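PDB 4QEO: histone-lysine N-methyltransferase, H3 lysine-9 specific SUVH4 from Arabidopsis thaliana, which methylates a lysine of histone H3 to set a mark of transcriptional repression, and binds methylated DNA, so coupling histone methylation to DNA methylation. Local coordinates for residues A[22-30]-A[316-326]; A[101-112]-A[157-168]. All blocks are in the same frame, centred on the assembly; numbering follows the deposited sequence.

In the fold
Contact 1 packs the C-terminal part of helix 10-30 against the small hairpin of strands 316-317 and 323-324 in the Pre-SET region; contact 2 joins strand 106-112 to helix 151-161 and strand 165-172 within the SRA domain. Their centres lie about 36 Å apart and their nearest atoms about 18 Å, and they share no helix, strand or sheet. Along the chain contact 2 falls between the segments of contact 1, whose nearest ends are 286 residues apart (45 for contact 2). A helix preceding the SRA domain thus packs on the Pre-SET part that follows it, while contact 2 lies within the SRA sheet, pairing two of its strands.

Contact 1: A[22-30]-A[316-326]; sequences NKQYLLCVQ and YVDLNDGRLIE
L26 is the centre of the contact, pressed with both methyls into the hairpin. Its CD2 meets L319 CD2 at 3.8 Å and V317 CG1 at 4.0 Å, while CD1 rests near the carbonyl O of L324 and the backbone of I325. One turn further on, V29 CG1 crosses V317 CG2 at about a right angle, 3.6 Å away. L27 lays CD2 against I325 CG2, with the two side chains again crossed; CG2 of I325 stands anti to its own backbone N (chi1 of -67° for CG1), which turns it to this leucine.

The same CD2 of L26 also sits over the centre of one face of the R323 guanidinium, 3.8 Å from CZ, so that the flat cation is covered by a methyl group and makes its polar contacts round the rim. N22 OD1 lies at that edge, 3.0 Å from R323 NH2, its amide turned only 16° from the guanidinium plane. NH1 donates to N320 OD1 within the hairpin and to a water that also bonds Y25 OH, and NE is held by the carbonyl O of A377. The Y25 ring, its plane 51° from the guanidinium, presents its edge to NH1. At the outer rim K23 NZ forms a salt bridge with E326 OE1, short as modelled at 2.5 Å, approaching from above the carboxylate plane.

A type I' turn from L319 to G322 lies within the five-residue connection that follows the V317-R323 pair. The contact sets the end of helix 10-30 on this Pre-SET hairpin, whose other side, through L324 and Y316, meets F487 of strand 483-488. Acceptors round the rim and a methyl over one face hold the R323 guanidinium in a fixed rotation, and its neutral oxygen partners probably compensate for lost solvation.

Contact 2: A[101-112]-A[157-168]; sequences NYKLPLAVSIVM and HCCEYNVPVRVT
Y102 and Y161 form an offset edge-to-face pair: the edge of Y102 points to the face of Y161, with planes at 64° and centroids 5.6 Å apart. Y102 CA lies over that same ring, 4.2 Å from its centroid, and V163 CG2 touches Y102 CE1 beyond it. Next along, K103 CG stands over one face of the H157 imidazole, 3.6 Å from the ring centroid in a CH-pi contact. It gets there with CG anti to the backbone N (chi1 -180°), after which the chain bends at chi2 and carries NZ to a water shared with H157 NE2. The other ring nitrogen, H157 ND1, donates in plane to P105 O at 2.8 Å, in the plane of that carbonyl too, so the ring is fixed from both its nitrogens. Replacing H157 by an alanine would remove the ring, and is likely to leave P105 O without its donor and K103 CG without the face it packs on.

Helix 151-161 ends in a Schellman motif at N162, and the chain turns into strand 165-168, which continues to 172 and runs parallel to strand 106-112, their axes 8° apart. The two are neighbouring strands of the mixed sheet of the SRA domain, with helix 151-161 leading into the second. Alternating backbone bonds zip the pair, I110 N to R166 O and M112 N to T168 O among them. V108 and S109 form a classic beta bulge opposite D89 of the antiparallel neighbour, strand 88-91.

V108 O lies over the centre of one face of the R166 guanidinium, 3.6 Å above its plane, the arginine chain being bent at chi3; its NH1 bonds the carbonyls of G58 and I56, and F80 adds a cation-pi contact. On the sheet's other face I110 and V167 lie side by side, I110 CG1 3.8 Å from V167 CG2, and M112 SD comes within 3.6 Å of V167 CG1.

Contact 1: A[22-30]-A[316-326]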
loop_
_atom_site.group_PDB
_atom_site.type_symbol
_atom_site.label_atom_id
_atom_site.label_comp_id
_atom_site.label_asym_id
_atom_site.label_seq_id
_atom_site.Cartn_x
_atom_site.Cartn_y
_atom_site.Cartn_z
ATOM N N ASN A 22 3.880 1.501 8.686
ATOM C CA ASN A 22 2.452 1.168 8.733
ATOM C C ASN A 22 2.102 0.402 9.999
ATOM O O ASN A 22 1.053 0.626 10.620
ATOM C CB ASN A 22 2.031 0.331 7.524
ATOM C CG ASN A 22 0.548 -0.012 7.556
ATOM O OD1 ASN A 22 -0.301 0.853 7.339
ATOM N ND2 ASN A 22 0.231 -1.270 7.842
ATOM N N LYS A 23 2.984 -0.516 10.375
ATOM C CA LYS A 23 2.749 -1.308 11.573
ATOM C C LYS A 23 2.716 -0.409 12.805
ATOM O O LYS A 23 1.774 -0.478 13.618
ATOM C CB LYS A 23 3.803 -2.407 11.713
ATOM C CG LYS A 23 3.653 -3.291 12.967
ATOM C CD LYS A 23 4.836 -4.248 13.041
ATOM C CE LYS A 23 5.342 -4.439 14.454
ATOM N NZ LYS A 23 4.742 -5.645 15.060
ATOM N N GLN A 24 3.726 0.450 12.942
ATOM C CA GLN A 24 3.745 1.360 14.089
ATOM C C GLN A 24 2.534 2.300 14.125
ATOM O O GLN A 24 1.935 2.535 15.174
ATOM C CB GLN A 24 5.049 2.164 14.114
ATOM C CG GLN A 24 6.283 1.309 14.295
ATOM C CD GLN A 24 6.396 0.739 15.704
ATOM O OE1 GLN A 24 5.581 1.036 16.579
ATOM N NE2 GLN A 24 7.419 -0.069 15.928
ATOM N N TYR A 25 2.188 2.845 12.967
ATOM C CA TYR A 25 1.022 3.696 12.831
ATOM C C TYR A 25 -0.245 3.004 13.314
ATOM O O TYR A 25 -0.981 3.558 14.117
ATOM C CB TYR A 25 0.854 4.093 11.370
ATOM C CG TYR A 25 -0.460 4.740 11.013
ATOM C CD1 TYR A 25 -0.828 5.961 11.549
ATOM C CD2 TYR A 25 -1.307 4.152 10.074
ATOM C CE1 TYR A 25 -2.019 6.579 11.184
ATOM C CE2 TYR A 25 -2.500 4.759 9.700
ATOM C CZ TYR A 25 -2.857 5.961 10.265
ATOM O OH TYR A 25 -4.046 6.555 9.892
ATOM N N LEU A 26 -0.512 1.805 12.805
ATOM C CA LEU A 26 -1.742 1.125 13.195
ATOM C C LEU A 26 -1.736 0.769 14.687
ATOM O O LEU A 26 -2.782 0.815 15.341
ATOM C CB LEU A 26 -2.000 -0.099 12.317
ATOM C CG LEU A 26 -2.251 0.234 10.845
ATOM C CD1 LEU A 26 -2.338 -1.044 10.003
ATOM C CD2 LEU A 26 -3.509 1.068 10.685
ATOM N N LEU A 27 -0.564 0.434 15.225
ATOM C CA LEU A 27 -0.464 0.218 16.663
ATOM C C LEU A 27 -0.806 1.476 17.451
ATOM O O LEU A 27 -1.440 1.386 18.503
ATOM C CB LEU A 27 0.917 -0.280 17.068
ATOM C CG LEU A 27 1.295 -1.720 16.748
ATOM C CD1 LEU A 27 2.803 -1.886 16.892
ATOM C CD2 LEU A 27 0.553 -2.717 17.659
ATOM N N CYS A 28 -0.372 2.645 16.969
ATOM C CA CYS A 28 -0.700 3.905 17.645
ATOM C C CYS A 28 -2.180 4.263 17.503
ATOM O O CYS A 28 -2.785 4.796 18.435
ATOM C CB CYS A 28 0.186 5.063 17.140
ATOM S SG CYS A 28 1.916 4.818 17.544
ATOM N N VAL A 29 -2.757 3.978 16.336
ATOM C CA VAL A 29 -4.200 4.132 16.148
ATOM C C VAL A 29 -4.970 3.264 17.172
ATOM O O VAL A 29 -5.904 3.735 17.837
ATOM C CB VAL A 29 -4.632 3.774 14.707
ATOM C CG1 VAL A 29 -6.160 3.694 14.599
ATOM C CG2 VAL A 29 -4.070 4.789 13.694
ATOM N N GLN A 30 -4.557 2.007 17.306
ATOM C CA GLN A 30 -5.177 1.093 18.264
ATOM C C GLN A 30 -5.038 1.606 19.693
ATOM O O GLN A 30 -5.975 1.522 20.494
ATOM C CB GLN A 30 -4.577 -0.313 18.155
ATOM C CG GLN A 30 -5.107 -1.289 19.211
ATOM C CD GLN A 30 -4.835 -2.746 18.873
ATOM O OE1 GLN A 30 -5.749 -3.485 18.494
ATOM N NE2 GLN A 30 -3.583 -3.171 19.022
ATOM N N TYR A 316 -7.218 -6.684 14.583
ATOM C CA TYR A 316 -7.668 -5.628 13.685
ATOM C C TYR A 316 -7.885 -4.342 14.439
ATOM O O TYR A 316 -8.289 -4.363 15.603
ATOM C CB TYR A 316 -8.984 -5.982 12.997
ATOM C CG TYR A 316 -8.960 -7.222 12.137
ATOM C CD1 TYR A 316 -8.354 -7.217 10.884
ATOM C CD2 TYR A 316 -9.587 -8.388 12.564
ATOM C CE1 TYR A 316 -8.349 -8.343 10.089
ATOM C CE2 TYR A 316 -9.588 -9.524 11.781
ATOM C CZ TYR A 316 -8.975 -9.499 10.546
ATOM O OH TYR A 316 -8.990 -10.633 9.773
ATOM N N VAL A 317 -7.628 -3.225 13.759
ATOM C CA VAL A 317 -7.960 -1.917 14.283
ATOM C C VAL A 317 -9.158 -1.383 13.504
ATOM O O VAL A 317 -9.347 -1.706 12.330
ATOM C CB VAL A 317 -6.753 -0.935 14.213
ATOM C CG1 VAL A 317 -6.459 -0.521 12.783
ATOM C CG2 VAL A 317 -7.001 0.277 15.090
ATOM N N ASP A 318 -9.978 -0.583 14.173
ATOM C CA ASP A 318 -11.208 -0.073 13.585
ATOM C C ASP A 318 -10.931 1.185 12.791
ATOM O O ASP A 318 -11.252 2.290 13.230
ATOM C CB ASP A 318 -12.229 0.238 14.683
ATOM C CG ASP A 318 -13.583 0.626 14.122
ATOM O OD1 ASP A 318 -13.804 0.400 12.915
ATOM O OD2 ASP A 318 -14.427 1.146 14.883
ATOM N N LEU A 319 -10.340 1.015 11.618
ATOM C CA LEU A 319 -9.952 2.147 10.800
ATOM C C LEU A 319 -10.224 1.773 9.357
ATOM O O LEU A 319 -9.888 0.664 8.928
ATOM C CB LEU A 319 -8.468 2.451 11.010
ATOM C CG LEU A 319 -7.829 3.549 10.154
ATOM C CD1 LEU A 319 -8.429 4.910 10.493
ATOM C CD2 LEU A 319 -6.313 3.558 10.327
ATOM N N ASN A 320 -10.839 2.685 8.611
ATOM C CA ASN A 320 -11.144 2.422 7.211
ATOM C C ASN A 320 -11.901 1.097 7.073
ATOM O O ASN A 320 -11.587 0.284 6.204
ATOM C CB ASN A 320 -9.855 2.372 6.362
ATOM C CG ASN A 320 -8.977 3.609 6.524
ATOM O OD1 ASN A 320 -7.744 3.517 6.483
ATOM N ND2 ASN A 320 -9.602 4.769 6.688
ATOM N N ASP A 321 -12.863 0.873 7.965
ATOM C CA ASP A 321 -13.680 -0.343 7.966
ATOM C C ASP A 321 -12.916 -1.604 8.354
ATOM O O ASP A 321 -13.382 -2.717 8.107
ATOM C CB ASP A 321 -14.400 -0.542 6.628
ATOM C CG ASP A 321 -15.434 0.524 6.368
ATOM O OD1 ASP A 321 -16.209 0.832 7.301
ATOM O OD2 ASP A 321 -15.460 1.063 5.241
ATOM N N GLY A 322 -11.746 -1.428 8.965
ATOM C CA GLY A 322 -11.023 -2.543 9.555
ATOM C C GLY A 322 -9.728 -2.861 8.831
ATOM O O GLY A 322 -9.733 -3.139 7.635
ATOM N N ARG A 323 -8.618 -2.828 9.561
ATOM C CA ARG A 323 -7.304 -3.088 8.982
ATOM C C ARG A 323 -6.503 -4.019 9.889
ATOM O O ARG A 323 -6.470 -3.846 11.110
ATOM C CB ARG A 323 -6.545 -1.773 8.724
ATOM C CG ARG A 323 -7.042 -1.013 7.483
ATOM C CD ARG A 323 -6.541 0.447 7.424
ATOM N NE ARG A 323 -5.105 0.537 7.168
ATOM C CZ ARG A 323 -4.434 1.681 7.018
ATOM N NH1 ARG A 323 -5.068 2.848 7.093
ATOM N NH2 ARG A 323 -3.125 1.661 6.781
ATOM N N LEU A 324 -5.892 -5.032 9.288
ATOM C CA LEU A 324 -5.052 -5.954 10.035
ATOM C C LEU A 324 -3.797 -5.211 10.434
ATOM O O LEU A 324 -3.148 -4.588 9.590
ATOM C CB LEU A 324 -4.688 -7.161 9.176
ATOM C CG LEU A 324 -3.819 -8.233 9.828
ATOM C CD1 LEU A 324 -4.574 -8.901 10.992
ATOM C CD2 LEU A 324 -3.429 -9.257 8.780
ATOM N N ILE A 325 -3.454 -5.264 11.711
ATOM C CA ILE A 325 -2.292 -4.532 12.200
ATOM C C ILE A 325 -0.986 -5.138 11.687
ATOM O O ILE A 325 -0.091 -4.417 11.252
ATOM C CB ILE A 325 -2.299 -4.430 13.744
ATOM C CG1 ILE A 325 -3.470 -3.554 14.204
ATOM C CG2 ILE A 325 -0.987 -3.859 14.260
ATOM C CD1 ILE A 325 -3.801 -3.671 15.662
ATOM N N GLU A 326 -0.886 -6.460 11.744
ATOM C CA GLU A 326 0.302 -7.166 11.278
ATOM C C GLU A 326 -0.000 -8.647 11.044
ATOM O O GLU A 326 -0.945 -9.204 11.603
ATOM C CB GLU A 326 1.431 -7.035 12.298
ATOM C CG GLU A 326 1.102 -7.681 13.639
ATOM C CD GLU A 326 2.151 -7.409 14.701
ATOM O OE1 GLU A 326 3.345 -7.681 14.443
ATOM O OE2 GLU A 326 1.777 -6.915 15.789
HETATM O O HOH W 1 -4.917 5.884 7.225
#

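Contact 2: A[101-112]-A[157-168]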
loop_
_atom_site.group_PDB
_atom_site.type_symbol
_atom_site.label_atom_id
_atom_site.label_comp_id
_atom_site.label_asym_id
_atom_site.label_seq_id
_atom_site.Cartn_x
_atom_site.Cartn_y
_atom_site.Cartn_z
ATOM N N ASN A 101 32.581 22.475 -0.421
ATOM C CA ASN A 101 32.691 23.247 -1.645
ATOM C C ASN A 101 31.403 24.018 -1.924
ATOM O O ASN A 101 31.361 24.912 -2.762
ATOM C CB ASN A 101 33.145 22.375 -2.829
ATOM C CG ASN A 101 32.539 20.976 -2.812
ATOM O OD1 ASN A 101 32.098 20.481 -1.775
ATOM N ND2 ASN A 101 32.534 20.325 -3.973
ATOM N N TYR A 102 30.360 23.680 -1.183
ATOM C CA TYR A 102 29.111 24.427 -1.236
ATOM C C TYR A 102 28.947 25.375 -0.031
ATOM O O TYR A 102 29.561 25.181 1.019
ATOM C CB TYR A 102 27.938 23.446 -1.291
ATOM C CG TYR A 102 28.001 22.461 -2.453
ATOM C CD1 TYR A 102 27.441 22.768 -3.687
ATOM C CD2 TYR A 102 28.606 21.223 -2.306
ATOM C CE1 TYR A 102 27.482 21.857 -4.751
ATOM C CE2 TYR A 102 28.659 20.316 -3.356
ATOM C CZ TYR A 102 28.098 20.635 -4.574
ATOM O OH TYR A 102 28.152 19.721 -5.611
ATOM N N LYS A 103 28.118 26.403 -0.191
ATOM C CA LYS A 103 27.718 27.228 0.937
ATOM C C LYS A 103 26.435 26.647 1.516
ATOM O O LYS A 103 25.478 26.419 0.786
ATOM C CB LYS A 103 27.485 28.671 0.485
ATOM C CG LYS A 103 27.061 29.614 1.602
ATOM C CD LYS A 103 28.134 30.657 1.888
ATOM C CE LYS A 103 27.612 31.795 2.772
ATOM N NZ LYS A 103 27.767 33.145 2.125
ATOM N N LEU A 104 26.417 26.387 2.824
ATOM C CA LEU A 104 25.231 25.867 3.493
ATOM C C LEU A 104 24.447 27.036 4.090
ATOM O O LEU A 104 25.012 28.098 4.320
ATOM C CB LEU A 104 25.629 24.880 4.608
ATOM C CG LEU A 104 25.908 23.425 4.224
ATOM C CD1 LEU A 104 24.611 22.697 3.885
ATOM C CD2 LEU A 104 26.887 23.331 3.055
ATOM N N PRO A 105 23.146 26.858 4.355
ATOM C CA PRO A 105 22.290 25.676 4.184
ATOM C C PRO A 105 21.950 25.418 2.729
ATOM O O PRO A 105 22.043 26.339 1.905
ATOM C CB PRO A 105 21.015 26.059 4.941
ATOM C CG PRO A 105 20.984 27.572 4.845
ATOM C CD PRO A 105 22.414 27.988 4.956
ATOM N N LEU A 106 21.569 24.182 2.418
ATOM C CA LEU A 106 21.173 23.840 1.048
ATOM C C LEU A 106 19.872 23.083 1.078
ATOM O O LEU A 106 19.758 22.111 1.801
ATOM C CB LEU A 106 22.192 22.908 0.395
ATOM C CG LEU A 106 23.405 23.426 -0.347
ATOM C CD1 LEU A 106 24.210 22.222 -0.798
ATOM C CD2 LEU A 106 22.988 24.320 -1.530
ATOM N N ALA A 107 18.900 23.478 0.274
ATOM C CA ALA A 107 17.638 22.743 0.250
ATOM C C ALA A 107 17.794 21.431 -0.516
ATOM O O ALA A 107 18.607 21.352 -1.457
ATOM C CB ALA A 107 16.543 23.610 -0.371
ATOM N N VAL A 108 17.046 20.397 -0.113
ATOM C CA VAL A 108 17.070 19.123 -0.829
ATOM C C VAL A 108 15.691 18.646 -1.271
ATOM O O VAL A 108 15.594 17.861 -2.202
ATOM C CB VAL A 108 17.765 17.986 -0.033
ATOM C CG1 VAL A 108 19.220 18.379 0.267
ATOM C CG2 VAL A 108 16.991 17.631 1.249
ATOM N N SER A 109 14.636 19.139 -0.619
ATOM C CA SER A 109 13.277 18.632 -0.859
ATOM C C SER A 109 12.235 19.681 -0.477
ATOM O O SER A 109 12.304 20.275 0.613
ATOM C CB SER A 109 13.043 17.321 -0.071
ATOM O OG SER A 109 11.703 16.854 -0.212
ATOM N N ILE A 110 11.282 19.927 -1.377
ATOM C CA ILE A 110 10.168 20.808 -1.043
ATOM C C ILE A 110 8.839 20.119 -1.275
ATOM O O ILE A 110 8.741 19.197 -2.064
ATOM C CB ILE A 110 10.192 22.153 -1.835
ATOM C CG1 ILE A 110 9.989 21.884 -3.333
ATOM C CG2 ILE A 110 11.511 22.881 -1.584
ATOM C CD1 ILE A 110 9.763 23.134 -4.159
ATOM N N VAL A 111 7.804 20.592 -0.588
ATOM C CA VAL A 111 6.474 20.044 -0.788
ATOM C C VAL A 111 5.527 21.165 -1.207
ATOM O O VAL A 111 5.445 22.199 -0.540
ATOM C CB VAL A 111 5.942 19.408 0.520
ATOM C CG1 VAL A 111 4.525 18.895 0.320
ATOM C CG2 VAL A 111 6.879 18.285 0.993
ATOM N N MET A 112 4.803 20.958 -2.304
ATOM C CA MET A 112 3.803 21.923 -2.747
ATOM C C MET A 112 2.416 21.372 -2.448
ATOM O O MET A 112 1.997 20.366 -3.025
ATOM C CB MET A 112 3.915 22.174 -4.265
ATOM C CG MET A 112 5.311 22.374 -4.816
ATOM S SD MET A 112 5.366 22.303 -6.647
ATOM C CE MET A 112 3.945 23.321 -7.062
ATOM N N HIS A 157 20.816 29.184 -2.022
ATOM C CA HIS A 157 22.107 28.542 -2.259
ATOM C C HIS A 157 21.986 27.465 -3.346
ATOM O O HIS A 157 22.917 27.263 -4.131
ATOM C CB HIS A 157 22.691 27.962 -0.957
ATOM C CG HIS A 157 23.162 29.018 0.009
ATOM N ND1 HIS A 157 23.198 28.821 1.373
ATOM C CD2 HIS A 157 23.592 30.288 -0.198
ATOM C CE1 HIS A 157 23.660 29.914 1.964
ATOM N NE2 HIS A 157 23.893 30.823 1.031
ATOM N N CYS A 158 20.848 26.779 -3.385
ATOM C CA CYS A 158 20.614 25.817 -4.460
ATOM C C CYS A 158 20.717 26.475 -5.828
ATOM O O CYS A 158 21.378 25.941 -6.744
ATOM C CB CYS A 158 19.238 25.156 -4.318
ATOM S SG CYS A 158 19.115 23.962 -2.984
ATOM N N CYS A 159 20.028 27.606 -5.973
ATOM C CA CYS A 159 20.092 28.407 -7.200
ATOM C C CYS A 159 21.527 28.769 -7.540
ATOM O O CYS A 159 21.967 28.610 -8.679
ATOM C CB CYS A 159 19.295 29.717 -7.019
ATOM S SG CYS A 159 19.280 30.773 -8.494
ATOM N N GLU A 160 22.252 29.260 -6.544
ATOM C CA GLU A 160 23.622 29.732 -6.758
ATOM C C GLU A 160 24.635 28.616 -7.082
ATOM O O GLU A 160 25.657 28.874 -7.717
ATOM C CB GLU A 160 24.074 30.556 -5.553
ATOM C CG GLU A 160 23.403 31.947 -5.580
ATOM C CD GLU A 160 23.482 32.700 -4.270
ATOM O OE1 GLU A 160 23.983 32.128 -3.280
ATOM O OE2 GLU A 160 23.024 33.870 -4.245
ATOM N N TYR A 161 24.340 27.390 -6.662
ATOM C CA TYR A 161 25.246 26.253 -6.922
ATOM C C TYR A 161 24.755 25.180 -7.897
ATOM O O TYR A 161 25.427 24.157 -8.087
ATOM C CB TYR A 161 25.636 25.577 -5.617
ATOM C CG TYR A 161 26.658 26.360 -4.866
ATOM C CD1 TYR A 161 28.007 26.206 -5.159
ATOM C CD2 TYR A 161 26.286 27.285 -3.890
ATOM C CE1 TYR A 161 28.965 26.926 -4.491
ATOM C CE2 TYR A 161 27.249 28.020 -3.209
ATOM C CZ TYR A 161 28.584 27.830 -3.517
ATOM O OH TYR A 161 29.560 28.534 -2.871
ATOM N N ASN A 162 23.620 25.441 -8.530
ATOM C CA ASN A 162 22.979 24.496 -9.419
ATOM C C ASN A 162 22.632 23.151 -8.764
ATOM O O ASN A 162 22.692 22.103 -9.409
ATOM C CB ASN A 162 23.827 24.309 -10.686
ATOM C CG ASN A 162 23.759 25.496 -11.585
ATOM O OD1 ASN A 162 22.876 26.338 -11.431
ATOM N ND2 ASN A 162 24.698 25.594 -12.533
ATOM N N VAL A 163 22.274 23.193 -7.485
ATOM C CA VAL A 163 21.895 21.979 -6.743
ATOM C C VAL A 163 20.402 21.738 -6.884
ATOM O O VAL A 163 19.601 22.607 -6.547
ATOM C CB VAL A 163 22.244 22.129 -5.243
ATOM C CG1 VAL A 163 21.681 20.947 -4.396
ATOM C CG2 VAL A 163 23.739 22.248 -5.077
ATOM N N PRO A 164 20.015 20.558 -7.394
ATOM C CA PRO A 164 18.598 20.297 -7.621
ATOM C C PRO A 164 17.855 19.972 -6.340
ATOM O O PRO A 164 18.436 19.519 -5.346
ATOM C CB PRO A 164 18.608 19.059 -8.517
ATOM C CG PRO A 164 19.852 18.373 -8.176
ATOM C CD PRO A 164 20.856 19.428 -7.810
ATOM N N VAL A 165 16.552 20.192 -6.394
ATOM C CA VAL A 165 15.675 19.976 -5.253
ATOM C C VAL A 165 14.622 18.953 -5.677
ATOM O O VAL A 165 14.120 19.023 -6.808
ATOM C CB VAL A 165 15.018 21.345 -4.842
ATOM C CG1 VAL A 165 13.947 21.162 -3.858
ATOM C CG2 VAL A 165 16.077 22.283 -4.238
ATOM N N ARG A 166 14.308 17.999 -4.796
ATOM C CA ARG A 166 13.171 17.111 -5.009
ATOM C C ARG A 166 11.898 17.893 -4.796
ATOM O O ARG A 166 11.806 18.687 -3.867
ATOM C CB ARG A 166 13.195 15.911 -4.034
ATOM C CG ARG A 166 14.405 14.986 -4.229
ATOM C CD ARG A 166 14.259 13.690 -3.368
ATOM N NE ARG A 166 14.332 13.969 -1.931
ATOM C CZ ARG A 166 15.452 14.268 -1.275
ATOM N NH1 ARG A 166 16.604 14.340 -1.928
ATOM N NH2 ARG A 166 15.420 14.481 0.043
ATOM N N VAL A 167 10.916 17.666 -5.660
ATOM C CA VAL A 167 9.650 18.379 -5.578
ATOM C C VAL A 167 8.523 17.350 -5.472
ATOM O O VAL A 167 8.437 16.406 -6.262
ATOM C CB VAL A 167 9.426 19.310 -6.803
ATOM C CG1 VAL A 167 8.018 19.876 -6.773
ATOM C CG2 VAL A 167 10.475 20.426 -6.818
ATOM N N THR A 168 7.679 17.538 -4.465
ATOM C CA THR A 168 6.579 16.628 -4.175
ATOM C C THR A 168 5.289 17.424 -4.082
ATOM O O THR A 168 5.251 18.481 -3.449
ATOM C CB THR A 168 6.837 15.880 -2.852
ATOM O OG1 THR A 168 8.019 15.075 -2.996
ATOM C CG2 THR A 168 5.630 14.987 -2.463
HETATM O O HOH W 2 32.109 27.219 -3.332
HETATM O O HOH W 3 25.130 33.288 0.851
HETATM O O HOH W 4 17.905 17.296 -3.799
HETATM O O HOH W 5 10.145 16.637 -2.354
#